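Local coordinates for protein putative ManD family dehydratase (Pantoea ananatis, PDB 3T6C) that dehydrates D-gluconate to 2-dehydro-3-deoxy-D-gluconate, though only with low activity in vitro, using one magnesium ion per subunit, at residues T63-I68 with P350-P355. Residues are numbered along the deposited sequence; the frame is centred on the assembly and turned at random.
Sequences TFTQRI and PGDISP. With GCO (D-gluconic acid), chain D.
Two loops meet at the O5/O6 end of the bound D-gluconate in the active site, where D352 and T65 touch directly: CG2 of T65 lies 3.5 Å from CB of D352, the two side chains crossing at about a right angle. Next to it, CG2 of T63 packs 3.7 Å from the carbonyl O of D352; a chi1 of -65° places OG1 beside the backbone N of T63 and turns CG2 anti to it, while OG1 bonds to the backbone N of V45 in strand 44-51. T65 likewise spends its hydroxyl on the carbonyl of D43, which leaves its methyl for the aspartate. Polar coupling runs through a water that accepts from N of T65 (2.9 Å) and lies within hydrogen-bonding distance of OD2 of D352 (2.8 Å) and of O of T63, which also takes a bond from NE2 of H321.

In the mandelate racemase/muconate lactonizing enzyme fold, the N-terminal domain caps the mouth of the C-terminal barrel. Loop 63-68, following strand 57-61, belongs to that cap, and loop 350-355 leads from barrel strand 344-345 into helix 355-367, where S354 is the N-cap.

D352 is the centre of an inverse gamma turn, and its carboxylate grips two adjacent substrate hydroxyls: O5 of the gluconate donates to OD1 over 2.7 Å and O6 to OD2 over 2.8 Å. From the cap, NE2 of Q66 reaches the same O6 at 3.0 Å, with a bent N-H...O angle of 142°; the bend of its chain at chi2 (85°) carries the amide there. O6 is thus held from both domains. P350, at a position probably important for specificity, sets CG 3.4 Å from O5, while W104 of the second subunit packs against D352.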
ATOM      1  N   THR A  63     -35.784  -6.067  18.663  1.00  9.81           N
ATOM      2  CA  THR A  63     -36.732  -5.771  17.580  1.00 10.89           C
ATOM      3  C   THR A  63     -36.019  -5.719  16.220  1.00 11.17           C
ATOM      4  O   THR A  63     -35.376  -4.724  15.841  1.00 11.42           O
ATOM      5  CB  THR A  63     -37.387  -4.386  17.869  1.00  9.69           C
ATOM      6  OG1 THR A  63     -38.167  -4.470  19.062  1.00  9.88           O
ATOM      7  CG2 THR A  63     -38.335  -3.943  16.741  1.00  7.97           C
ATOM      8  N   PHE A  64     -36.263  -6.787  15.444  1.00  8.94           N
ATOM      9  CA  PHE A  64     -36.049  -6.823  13.974  1.00  8.16           C
ATOM     10  C   PHE A  64     -37.496  -6.946  13.537  1.00  9.17           C
ATOM     11  O   PHE A  64     -38.088  -8.056  13.470  1.00 10.25           O
ATOM     12  CB  PHE A  64     -35.269  -8.107  13.696  1.00  9.05           C
ATOM     13  CG  PHE A  64     -35.017  -8.434  12.253  1.00  9.40           C
ATOM     14  CD1 PHE A  64     -35.423  -7.608  11.211  1.00  9.94           C
ATOM     15  CD2 PHE A  64     -34.359  -9.643  11.963  1.00  8.73           C
ATOM     16  CE1 PHE A  64     -35.179  -7.938   9.877  1.00  8.23           C
ATOM     17  CE2 PHE A  64     -34.097 -10.019  10.624  1.00  8.46           C
ATOM     18  CZ  PHE A  64     -34.530  -9.161   9.565  1.00  8.90           C
ATOM     19  N   THR A  65     -38.051  -5.807  13.134  1.00  9.20           N
ATOM     20  CA  THR A  65     -39.521  -5.719  12.993  1.00 10.79           C
ATOM     21  C   THR A  65     -40.045  -6.586  11.850  1.00 12.34           C
ATOM     22  O   THR A  65     -41.167  -7.113  11.911  1.00 12.13           O
ATOM     23  CB  THR A  65     -39.967  -4.204  12.921  1.00 12.78           C
ATOM     24  OG1 THR A  65     -41.392  -4.112  13.078  1.00 12.10           O
ATOM     25  CG2 THR A  65     -39.634  -3.569  11.551  1.00 12.77           C
ATOM     26  N   GLN A  66     -39.217  -6.778  10.821  1.00  9.92           N
ATOM     27  CA  GLN A  66     -39.663  -7.523   9.642  1.00  8.67           C
ATOM     28  C   GLN A  66     -39.667  -9.015   9.815  1.00 11.22           C
ATOM     29  O   GLN A  66     -40.130  -9.759   8.959  1.00 11.38           O
ATOM     30  CB  GLN A  66     -38.782  -7.198   8.443  1.00  8.52           C
ATOM     31  CG  GLN A  66     -38.792  -5.692   7.995  1.00  9.37           C
ATOM     32  CD  GLN A  66     -37.824  -4.781   8.732  1.00  9.04           C
ATOM     33  OE1 GLN A  66     -37.116  -5.187   9.674  1.00  9.22           O
ATOM     34  NE2 GLN A  66     -37.793  -3.505   8.315  1.00 10.59           N
ATOM     35  N   ARG A  67     -38.951  -9.447  10.822  1.00  8.80           N
ATOM     36  CA  ARG A  67     -38.783 -10.848  11.191  1.00  8.63           C
ATOM     37  C   ARG A  67     -39.256 -11.386  12.526  1.00 11.55           C
ATOM     38  O   ARG A  67     -38.491 -12.207  13.128  1.00 10.80           O
ATOM     39  CB  ARG A  67     -37.451 -11.408  10.685  1.00  9.56           C
ATOM     40  CG  ARG A  67     -37.215 -11.316   9.142  1.00  8.20           C
ATOM     41  CD  ARG A  67     -38.111 -12.388   8.430  1.00 11.09           C
ATOM     42  NE  ARG A  67     -37.792 -12.542   6.986  1.00  9.19           N
ATOM     43  CZ  ARG A  67     -38.307 -11.744   6.051  1.00 11.26           C
ATOM     44  NH1 ARG A  67     -39.086 -10.726   6.412  1.00 11.32           N
ATOM     45  NH2 ARG A  67     -38.049 -11.979   4.746  1.00 11.54           N
ATOM     46  N   ILE A  68     -40.202 -10.689  13.167  1.00 10.81           N
ATOM     47  CA  ILE A  68     -40.447 -10.922  14.593  1.00  9.14           C
ATOM     48  C   ILE A  68     -40.608 -12.394  14.955  1.00  9.72           C
ATOM     49  O   ILE A  68     -40.175 -12.799  16.031  1.00 11.28           O
ATOM     50  CB  ILE A  68     -41.686 -10.118  15.103  1.00 10.24           C
ATOM     51  CG1 ILE A  68     -42.995 -10.605  14.467  1.00 12.44           C
ATOM     52  CG2 ILE A  68     -41.447  -8.608  14.873  1.00 10.08           C
ATOM     53  CD1 ILE A  68     -44.232  -9.812  14.953  1.00 10.70           C
ATOM     54  N   PRO A 350     -35.495   4.888  14.871  1.00 14.43           N
ATOM     55  CA  PRO A 350     -36.737   5.230  14.187  1.00 21.00           C
ATOM     56  C   PRO A 350     -37.893   4.554  14.966  1.00 18.18           C
ATOM     57  O   PRO A 350     -37.908   4.526  16.192  1.00 21.32           O
ATOM     58  CB  PRO A 350     -36.511   4.707  12.777  1.00 25.85           C
ATOM     59  CG  PRO A 350     -35.841   3.484  12.999  1.00 26.11           C
ATOM     60  CD  PRO A 350     -34.976   3.645  14.289  1.00 16.16           C
ATOM     61  N   GLY A 351     -38.965   4.283  14.275  1.00 14.19           N
ATOM     62  CA  GLY A 351     -40.075   3.600  14.921  1.00 14.14           C
ATOM     63  C   GLY A 351     -39.835   2.132  15.226  1.00 14.09           C
ATOM     64  O   GLY A 351     -40.496   1.642  16.155  1.00 11.54           O
ATOM     65  N   ASP A 352     -38.945   1.431  14.491  1.00 12.96           N
ATOM     66  CA  ASP A 352     -38.890   0.010  14.818  1.00 13.10           C
ATOM     67  C   ASP A 352     -37.698  -0.207  15.726  1.00 12.68           C
ATOM     68  O   ASP A 352     -36.697  -0.875  15.407  1.00 13.29           O
ATOM     69  CB  ASP A 352     -38.676  -0.796  13.505  1.00 12.75           C
ATOM     70  CG  ASP A 352     -37.596  -0.242  12.570  1.00 19.09           C
ATOM     71  OD1 ASP A 352     -37.491   0.978  12.308  1.00 15.94           O
ATOM     72  OD2 ASP A 352     -36.812  -1.065  12.042  1.00 15.30           O
ATOM     73  N   ILE A 353     -37.996   0.080  16.982  1.00 10.63           N
ATOM     74  CA  ILE A 353     -37.141  -0.144  18.116  1.00 10.12           C
ATOM     75  C   ILE A 353     -38.085  -0.025  19.305  1.00 10.44           C
ATOM     76  O   ILE A 353     -38.914   0.876  19.299  1.00 12.72           O
ATOM     77  CB  ILE A 353     -36.001   0.867  18.139  1.00  8.07           C
ATOM     78  CG1 ILE A 353     -35.083   0.595  19.344  1.00  8.97           C
ATOM     79  CG2 ILE A 353     -36.466   2.345  18.159  1.00 10.41           C
ATOM     80  CD1 ILE A 353     -33.769   1.449  19.314  1.00  8.84           C
ATOM     81  N   SER A 354     -37.936  -0.836  20.360  1.00  8.99           N
ATOM     82  CA  SER A 354     -38.860  -0.673  21.495  1.00 10.76           C
ATOM     83  C   SER A 354     -38.357   0.441  22.393  1.00 11.79           C
ATOM     84  O   SER A 354     -37.202   0.832  22.292  1.00  9.80           O
ATOM     85  CB  SER A 354     -38.983  -1.968  22.309  1.00 12.66           C
ATOM     86  OG  SER A 354     -37.803  -2.163  23.033  1.00 10.83           O
ATOM     87  N   PRO A 355     -39.211   0.955  23.314  1.00  9.30           N
ATOM     88  CA  PRO A 355     -38.678   1.948  24.233  1.00  9.27           C
ATOM     89  C   PRO A 355     -37.493   1.435  25.084  1.00 12.52           C
ATOM     90  O   PRO A 355     -36.706   2.259  25.543  1.00 10.47           O
ATOM     91  CB  PRO A 355     -39.865   2.223  25.149  1.00  8.09           C
ATOM     92  CG  PRO A 355     -41.045   2.139  24.185  1.00 10.94           C
ATOM     93  CD  PRO A 355     -40.687   0.901  23.343  1.00 10.29           C
TER
HETATM   94  C1  GCO D 601     -33.502   5.522   9.464  1.00 12.63           C
HETATM   95  C2  GCO D 601     -33.711   4.269   8.701  1.00 13.43           C
HETATM   96  C3  GCO D 601     -35.112   3.693   8.792  1.00 15.71           C
HETATM   97  C4  GCO D 601     -35.153   2.290   8.223  1.00 14.54           C
HETATM   98  C5  GCO D 601     -36.108   1.440   9.025  1.00 14.27           C
HETATM   99  C6  GCO D 601     -36.195   0.004   8.538  1.00 12.15           C
HETATM  100  O1A GCO D 601     -34.209   5.823  10.471  1.00 11.72           O
HETATM  101  O1B GCO D 601     -32.483   6.232   9.178  1.00  9.42           O
HETATM  102  O2  GCO D 601     -33.137   4.408   7.428  1.00 10.18           O
HETATM  103  O3  GCO D 601     -35.931   4.564   8.103  1.00 15.67           O
HETATM  104  O4  GCO D 601     -35.581   2.382   6.876  1.00 15.51           O
HETATM  105  O5  GCO D 601     -35.696   1.447  10.341  1.00 13.43           O
HETATM  106  O6  GCO D 601     -37.056  -0.821   9.298  1.00 12.99           O
HETATM  107  O   HOH W   1     -36.470  -3.444  13.383  1.00 12.32           O